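Local atomic coordinates of deoxyhypusine synthase, putative (Entamoeba histolytica, PDB entry 7L9R), a protein that probably catalyses the NAD-dependent transfer of an aminobutyl group from spermidine to the eIF5A precursor, the first step of hypusine formation. Residues S43-G48 / S52-A57; V291-A296 / L332-I337. All blocks are in the same frame, centred on the assembly; numbering follows the deposited sequence. Where two conformers were deposited one is given.

Contact 1: residues S43-G48 / S52-A57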
ATOM      1  N   SER B  43     -21.824 -17.372   2.530  1.00 57.70           N
ATOM      2  CA  SER B  43     -21.969 -16.221   3.417  1.00 55.68           C
ATOM      3  C   SER B  43     -20.899 -15.171   3.137  1.00 57.01           C
ATOM      4  O   SER B  43     -21.168 -13.965   3.187  1.00 57.32           O
ATOM      5  CB  SER B  43     -21.903 -16.678   4.874  1.00 58.92           C
ATOM      6  OG  SER B  43     -21.888 -15.572   5.763  1.00 73.53           O
ATOM      7  N   TYR B  44     -19.684 -15.608   2.815  1.00 52.06           N
ATOM      8  CA  TYR B  44     -18.657 -14.653   2.428  1.00 54.93           C
ATOM      9  C   TYR B  44     -19.045 -13.912   1.157  1.00 59.85           C
ATOM     10  O   TYR B  44     -18.848 -12.695   1.055  1.00 66.41           O
ATOM     11  CB  TYR B  44     -17.321 -15.360   2.231  1.00 55.83           C
ATOM     12  CG  TYR B  44     -16.296 -14.461   1.606  1.00 66.49           C
ATOM     13  CD1 TYR B  44     -15.767 -13.378   2.320  1.00 74.07           C
ATOM     14  CD2 TYR B  44     -15.877 -14.658   0.297  1.00 60.76           C
ATOM     15  CE1 TYR B  44     -14.826 -12.531   1.755  1.00 56.33           C
ATOM     16  CE2 TYR B  44     -14.938 -13.811  -0.282  1.00 71.71           C
ATOM     17  CZ  TYR B  44     -14.418 -12.751   0.454  1.00 72.29           C
ATOM     18  OH  TYR B  44     -13.485 -11.915  -0.118  1.00 74.64           O
ATOM     19  N   LEU B  45     -19.614 -14.623   0.183  1.00 61.22           N
ATOM     20  CA  LEU B  45     -19.955 -14.016  -1.098  1.00 59.53           C
ATOM     21  C   LEU B  45     -21.051 -12.961  -0.986  1.00 62.95           C
ATOM     22  O   LEU B  45     -21.209 -12.154  -1.910  1.00 70.04           O
ATOM     23  CB  LEU B  45     -20.377 -15.102  -2.089  1.00 61.53           C
ATOM     24  CG  LEU B  45     -19.305 -16.177  -2.306  1.00 68.27           C
ATOM     25  CD1 LEU B  45     -19.793 -17.278  -3.248  1.00 69.85           C
ATOM     26  CD2 LEU B  45     -18.003 -15.557  -2.818  1.00 62.55           C
ATOM     27  N   THR B  46     -21.801 -12.933   0.115  1.00 59.43           N
ATOM     28  CA  THR B  46     -22.896 -11.988   0.263  1.00 58.41           C
ATOM     29  C   THR B  46     -22.723 -11.001   1.406  1.00 53.99           C
ATOM     30  O   THR B  46     -23.508 -10.051   1.491  1.00 63.23           O
ATOM     31  CB  THR B  46     -24.229 -12.732   0.472  1.00 66.69           C
ATOM     32  OG1 THR B  46     -24.277 -13.261   1.803  1.00 69.50           O
ATOM     33  CG2 THR B  46     -24.392 -13.870  -0.531  1.00 69.58           C
ATOM     34  N   THR B  47     -21.741 -11.191   2.288  1.00 56.25           N
ATOM     35  CA  THR B  47     -21.568 -10.303   3.437  1.00 50.70           C
ATOM     36  C   THR B  47     -20.116  -9.943   3.728  1.00 54.48           C
ATOM     37  O   THR B  47     -19.881  -9.003   4.497  1.00 55.58           O
ATOM     38  CB  THR B  47     -22.195 -10.920   4.708  1.00 67.09           C
ATOM     39  OG1 THR B  47     -21.651 -12.224   4.946  1.00 64.16           O
ATOM     40  CG2 THR B  47     -23.722 -11.029   4.596  1.00 68.22           C
ATOM     41  N   GLY B  48     -19.139 -10.624   3.145  1.00 54.53           N
ATOM     42  CA  GLY B  48     -17.757 -10.304   3.422  1.00 56.59           C
ATOM     43  C   GLY B  48     -17.351  -8.951   2.857  1.00 63.82           C
ATOM     44  O   GLY B  48     -18.081  -8.286   2.118  1.00 59.83           O
ATOM     45  N   SER B  52     -19.471  -7.637  -2.891  1.00 59.21           N
ATOM     46  CA  SER B  52     -20.177  -7.125  -4.062  1.00 63.93           C
ATOM     47  C   SER B  52     -19.307  -7.209  -5.310  1.00 61.70           C
ATOM     48  O   SER B  52     -19.801  -7.508  -6.405  1.00 58.89           O
ATOM     49  CB  SER B  52     -20.618  -5.685  -3.819  1.00 64.74           C
ATOM     50  OG  SER B  52     -19.485  -4.864  -3.602  1.00 82.96           O
ATOM     51  N   ASN B  53     -18.002  -6.961  -5.160  1.00 61.55           N
ATOM     52  CA  ASN B  53     -17.092  -7.065  -6.297  1.00 56.72           C
ATOM     53  C   ASN B  53     -16.872  -8.515  -6.705  1.00 58.10           C
ATOM     54  O   ASN B  53     -16.753  -8.815  -7.900  1.00 59.89           O
ATOM     55  CB  ASN B  53     -15.763  -6.393  -5.965  1.00 50.52           C
ATOM     56  CG  ASN B  53     -15.886  -4.888  -5.885  1.00 72.24           C
ATOM     57  OD1 ASN B  53     -16.737  -4.294  -6.547  1.00 73.74           O
ATOM     58  ND2 ASN B  53     -15.035  -4.261  -5.081  1.00 74.71           N
ATOM     59  N   VAL B  54     -16.807  -9.427  -5.730  1.00 51.73           N
ATOM     60  CA  VAL B  54     -16.666 -10.845  -6.055  1.00 53.42           C
ATOM     61  C   VAL B  54     -17.882 -11.335  -6.828  1.00 50.39           C
ATOM     62  O   VAL B  54     -17.761 -12.131  -7.766  1.00 56.98           O
ATOM     63  CB  VAL B  54     -16.432 -11.668  -4.775  1.00 55.72           C
ATOM     64  CG1 VAL B  54     -16.358 -13.149  -5.098  1.00 47.51           C
ATOM     65  CG2 VAL B  54     -15.157 -11.209  -4.083  1.00 51.85           C
ATOM     66  N   GLY B  55     -19.071 -10.846  -6.464  1.00 55.89           N
ATOM     67  CA  GLY B  55     -20.278 -11.254  -7.167  1.00 45.62           C
ATOM     68  C   GLY B  55     -20.309 -10.774  -8.605  1.00 64.43           C
ATOM     69  O   GLY B  55     -20.703 -11.520  -9.509  1.00 62.04           O
ATOM     70  N   ARG B  56     -19.905  -9.519  -8.838  1.00 53.36           N
ATOM     71  CA  ARG B  56     -19.796  -9.014 -10.204  0.58 59.76           C
ATOM     72  C   ARG B  56     -18.805  -9.838 -11.009  1.00 59.62           C
ATOM     73  O   ARG B  56     -19.035 -10.130 -12.190  1.00 58.87           O
ATOM     74  CB  ARG B  56     -19.361  -7.546 -10.205  0.58 61.74           C
ATOM     75  CG  ARG B  56     -20.398  -6.536  -9.764  0.58 62.07           C
ATOM     76  CD  ARG B  56     -20.016  -5.152 -10.282  0.58 66.41           C
ATOM     77  NE  ARG B  56     -20.068  -5.108 -11.740  0.58 69.87           N
ATOM     78  CZ  ARG B  56     -19.409  -4.239 -12.496  0.58 76.24           C
ATOM     79  NH1 ARG B  56     -18.608  -3.326 -11.966  0.58 74.89           N
ATOM     80  NH2 ARG B  56     -19.554  -4.289 -13.819  0.58 78.75           N
ATOM     81  N   ALA B  57     -17.685 -10.218 -10.383  1.00 55.85           N
ATOM     82  CA  ALA B  57     -16.689 -11.036 -11.069  1.00 57.67           C
ATOM     83  C   ALA B  57     -17.283 -12.371 -11.505  1.00 55.15           C
ATOM     84  O   ALA B  57     -17.037 -12.832 -12.626  1.00 58.20           O
ATOM     85  CB  ALA B  57     -15.467 -11.246 -10.173  1.00 45.22           C
TER

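Contact 2: residues V291-A296 / L332-I337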
ATOM      1  N   VAL B 291     -11.980  -9.108 -15.675  1.00 58.09           N
ATOM      2  CA  VAL B 291     -11.957  -9.327 -14.235  1.00 50.42           C
ATOM      3  C   VAL B 291     -10.512  -9.198 -13.779  1.00 53.02           C
ATOM      4  O   VAL B 291      -9.634  -9.910 -14.284  1.00 54.22           O
ATOM      5  CB  VAL B 291     -12.532 -10.702 -13.853  1.00 53.63           C
ATOM      6  CG1 VAL B 291     -12.317 -10.993 -12.365  1.00 48.26           C
ATOM      7  CG2 VAL B 291     -14.009 -10.759 -14.204  1.00 52.94           C
ATOM      8  N   TYR B 292     -10.262  -8.291 -12.837  1.00 51.04           N
ATOM      9  CA  TYR B 292      -8.932  -8.074 -12.287  1.00 50.48           C
ATOM     10  C   TYR B 292      -8.989  -8.376 -10.797  1.00 49.73           C
ATOM     11  O   TYR B 292      -9.851  -7.846 -10.090  1.00 55.39           O
ATOM     12  CB  TYR B 292      -8.448  -6.632 -12.524  1.00 58.05           C
ATOM     13  CG  TYR B 292      -8.573  -6.150 -13.956  1.00 56.74           C
ATOM     14  CD1 TYR B 292      -7.650  -6.521 -14.925  1.00 67.40           C
ATOM     15  CD2 TYR B 292      -9.608  -5.303 -14.335  1.00 67.33           C
ATOM     16  CE1 TYR B 292      -7.764  -6.075 -16.238  1.00 70.63           C
ATOM     17  CE2 TYR B 292      -9.727  -4.845 -15.644  1.00 73.38           C
ATOM     18  CZ  TYR B 292      -8.803  -5.235 -16.591  1.00 77.41           C
ATOM     19  OH  TYR B 292      -8.922  -4.785 -17.894  1.00 79.58           O
ATOM     20  N   ILE B 293      -8.085  -9.233 -10.325  1.00 51.59           N
ATOM     21  CA  ILE B 293      -8.045  -9.644  -8.923  1.00 52.36           C
ATOM     22  C   ILE B 293      -6.615  -9.507  -8.426  1.00 52.58           C
ATOM     23  O   ILE B 293      -5.721 -10.218  -8.902  1.00 58.57           O
ATOM     24  CB  ILE B 293      -8.532 -11.092  -8.730  1.00 50.67           C
ATOM     25  CG1 ILE B 293      -9.909 -11.300  -9.360  1.00 47.17           C
ATOM     26  CG2 ILE B 293      -8.552 -11.458  -7.254  1.00 45.21           C
ATOM     27  CD1 ILE B 293     -10.391 -12.725  -9.281  1.00 48.23           C
ATOM     28  N   ASN B 294      -6.401  -8.625  -7.455  1.00 47.11           N
ATOM     29  CA  ASN B 294      -5.103  -8.544  -6.794  1.00 63.56           C
ATOM     30  C   ASN B 294      -5.248  -7.784  -5.484  1.00 68.41           C
ATOM     31  O   ASN B 294      -6.273  -7.159  -5.207  1.00 68.16           O
ATOM     32  CB  ASN B 294      -4.050  -7.888  -7.693  1.00 53.99           C
ATOM     33  CG  ASN B 294      -4.503  -6.558  -8.244  1.00 68.02           C
ATOM     34  OD1 ASN B 294      -4.550  -5.560  -7.525  1.00 82.12           O
ATOM     35  ND2 ASN B 294      -4.829  -6.529  -9.532  1.00 71.23           N
ATOM     36  N   THR B 295      -4.181  -7.821  -4.691  1.00 73.71           N
ATOM     37  CA  THR B 295      -4.162  -7.155  -3.396  1.00 76.90           C
ATOM     38  C   THR B 295      -3.757  -5.690  -3.486  1.00 77.87           C
ATOM     39  O   THR B 295      -3.888  -4.968  -2.493  1.00 81.57           O
ATOM     40  CB  THR B 295      -3.213  -7.888  -2.435  1.00 83.62           C
ATOM     41  OG1 THR B 295      -1.907  -7.987  -3.023  1.00 77.93           O
ATOM     42  CG2 THR B 295      -3.743  -9.292  -2.120  1.00 66.92           C
ATOM     43  N   ALA B 296      -3.256  -5.242  -4.635  1.00 74.92           N
ATOM     44  CA  ALA B 296      -2.954  -3.829  -4.834  1.00 88.38           C
ATOM     45  C   ALA B 296      -4.252  -3.040  -5.010  1.00 80.10           C
ATOM     46  O   ALA B 296      -4.250  -1.809  -5.052  1.00 93.02           O
ATOM     47  CB  ALA B 296      -2.036  -3.635  -6.038  1.00 93.72           C
ATOM     48  N   LEU B 332      -7.286 -17.365  -2.400  1.00 56.71           N
ATOM     49  CA  LEU B 332      -8.421 -17.578  -1.515  1.00 50.14           C
ATOM     50  C   LEU B 332      -9.754 -17.412  -2.237  1.00 53.34           C
ATOM     51  O   LEU B 332     -10.643 -18.259  -2.103  1.00 55.63           O
ATOM     52  CB  LEU B 332      -8.344 -16.614  -0.326  1.00 57.74           C
ATOM     53  N   VAL B 333      -9.905 -16.339  -3.014  1.00 48.45           N
ATOM     54  CA  VAL B 333     -11.193 -16.051  -3.636  0.62 46.08           C
ATOM     55  C   VAL B 333     -11.346 -16.704  -5.007  1.00 44.56           C
ATOM     56  O   VAL B 333     -12.465 -17.056  -5.395  1.00 50.54           O
ATOM     57  CB  VAL B 333     -11.428 -14.536  -3.740  0.62 44.75           C
ATOM     58  CG1 VAL B 333     -11.440 -13.908  -2.359  0.62 51.41           C
ATOM     59  CG2 VAL B 333     -10.380 -13.894  -4.631  0.62 41.45           C
ATOM     60  N   PHE B 334     -10.259 -16.882  -5.759  1.00 42.27           N
ATOM     61  CA  PHE B 334     -10.421 -17.418  -7.108  1.00 47.48           C
ATOM     62  C   PHE B 334     -10.966 -18.843  -7.127  1.00 47.77           C
ATOM     63  O   PHE B 334     -11.830 -19.121  -7.978  1.00 42.74           O
ATOM     64  CB  PHE B 334      -9.112 -17.326  -7.907  1.00 40.40           C
ATOM     65  CG  PHE B 334      -9.288 -17.620  -9.375  1.00 41.72           C
ATOM     66  CD1 PHE B 334     -10.139 -16.841 -10.153  1.00 40.27           C
ATOM     67  CD2 PHE B 334      -8.619 -18.678  -9.973  1.00 38.70           C
ATOM     68  CE1 PHE B 334     -10.321 -17.118 -11.504  1.00 44.62           C
ATOM     69  CE2 PHE B 334      -8.793 -18.957 -11.317  1.00 36.66           C
ATOM     70  CZ  PHE B 334      -9.645 -18.176 -12.087  1.00 39.04           C
ATOM     71  N   PRO B 335     -10.528 -19.777  -6.266  1.00 45.33           N
ATOM     72  CA  PRO B 335     -11.185 -21.098  -6.273  1.00 48.20           C
ATOM     73  C   PRO B 335     -12.668 -21.002  -5.973  1.00 52.18           C
ATOM     74  O   PRO B 335     -13.473 -21.733  -6.566  1.00 49.82           O
ATOM     75  CB  PRO B 335     -10.427 -21.878  -5.190  1.00 42.34           C
ATOM     76  CG  PRO B 335      -9.089 -21.217  -5.116  1.00 47.55           C
ATOM     77  CD  PRO B 335      -9.393 -19.748  -5.323  1.00 42.93           C
ATOM     78  N   LEU B 336     -13.054 -20.078  -5.092  1.00 46.97           N
ATOM     79  CA  LEU B 336     -14.470 -19.849  -4.835  1.00 43.38           C
ATOM     80  C   LEU B 336     -15.175 -19.356  -6.092  1.00 49.99           C
ATOM     81  O   LEU B 336     -16.295 -19.786  -6.396  1.00 52.62           O
ATOM     82  CB  LEU B 336     -14.635 -18.846  -3.694  1.00 45.08           C
ATOM     83  CG  LEU B 336     -13.887 -19.156  -2.386  1.00 58.03           C
ATOM     84  CD1 LEU B 336     -14.292 -18.176  -1.273  1.00 58.17           C
ATOM     85  CD2 LEU B 336     -14.051 -20.616  -1.930  1.00 51.57           C
ATOM     86  N   ILE B 337     -14.534 -18.446  -6.833  1.00 45.82           N
ATOM     87  CA  ILE B 337     -15.129 -17.934  -8.062  1.00 48.24           C
ATOM     88  C   ILE B 337     -15.231 -19.038  -9.108  1.00 46.65           C
ATOM     89  O   ILE B 337     -16.238 -19.148  -9.817  1.00 50.53           O
ATOM     90  CB  ILE B 337     -14.326 -16.721  -8.577  1.00 48.60           C
ATOM     91  CG1 ILE B 337     -14.556 -15.510  -7.666  1.00 49.86           C
ATOM     92  CG2 ILE B 337     -14.683 -16.392 -10.020  1.00 37.76           C
ATOM     93  CD1 ILE B 337     -13.644 -14.324  -7.966  1.00 47.35           C
TER

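Contact 1: residues S43-G48 / S52-A57
L45 and V54 meet through single methyl groups, L45 CD2 lying 3.7 Å from V54 CG1, and the two side chains cross at about a right angle. Y44 adds a looser approach: its hydroxyl oxygen OH stands 4.4 Å from V54 CG2. The two methyls of V54 thus divide the contact, CG1 turned to the leucine and CG2 to the end of the tyrosine. This split follows from the valine torsion, which puts CG1 anti to the backbone N (chi1 177°) and leaves CG2 beside that N. No hydrogen bond passes between S43-G48 and S52-A57; the join is small, a methyl-methyl contact plus a tyrosine hydroxyl set against a methyl, with 147 Å² buried in all. The backbones are nearest at L45 and G55, whose CA atoms are 6.7 Å apart.

In the next shell, G48 N donates to Y44 O at 3.0 Å, a backbone bond of helical spacing. The same glycine lies against the tyrosine ring, with G48 CA 3.8 Å from Y44 CD1. Within the short connection, G48 O is hydrogen-bonded to S51 OG, and N53 ND2 to Q50 OE1.

The contact belongs to a helix-turn-helix connection in the plain sense, consecutive helices 37-47 and 51-66 linked by a short turn. L45 reaches K340 beyond helix 330-339. V54 also packs on V326 of strand 322-327, outermost of the parallel sheet within this chain, and on I337 of helix 330-339, while Y44 touches V333 of that helix and L332 of the second subunit.

Contact 2: residues V291-A296 / L332-I337
I293 of strand 289-294 packs on V333, F334 and I337 of helix 330-339, a helix lying on the parallel sheet of a Rossmann-type fold, strand order 3-2-1-4-5-6. The strand is the fifth across that sheet, hydrogen-bonded through its backbone to strands 262-268 and 322-327, and the helix covers one face. The axes of 291-294 and 332-337 come within 10.0 Å, their directions 145° apart, so the helix heads back roughly against the strand direction.

The first side-chain bond of I293 is aimed at the helix, and CB splits the side chain into two arms. The short arm, CG2, is anti to the backbone N and lies 4.0 Å from V333 CG2; the isoleucine and valine pass side by side, pointing opposite ways. Because V333 was modelled in two conformers, that part of the packing is less certain. The long arm starts at CG1, which serves as a spacer, and runs on extended (chi2 176°) to CD1. This terminal methyl does most of the work: it meets I337 CD1 at 3.9 Å, the two methyls end to end, and it lies 4.2 Å from F334 CD1, approaching that ring obliquely. All four residues are buried, and no hydrogen bond links the segments.

F334 carries the cluster further, to L268 on strand 262-268 and to L102, F106 and L109 of helix 102-111. The helix is kinked at P335, whose N lacks the usual bond to the preceding turn. Regular helix bonding spans that point nonetheless: I337 N donates to V333 O at 2.9 Å, one turn separating the residues that meet the two arms of I293.

Contact 2 is the deeper, packing a helix on an inner strand, its centre about 13 Å from that of the chain; contact 1 joins two helices adjacent in sequence, its centre about 23 Å from the same point. The chemistry follows: contact 2 uses aliphatic and aromatic carbons of four buried residues, whereas in contact 1 L45 is partly exposed and the polar Y44 OH takes part. The two centres are about 11 Å apart and share a seam. V54 CG1 lies 3.9 Å from I337 CG1. A57 CB is 3.8 Å from V291 CG1. Helix 330-339 is thus flanked by 43-48 and 52-57 as well as by the sheet. Both contacts also touch the second subunit.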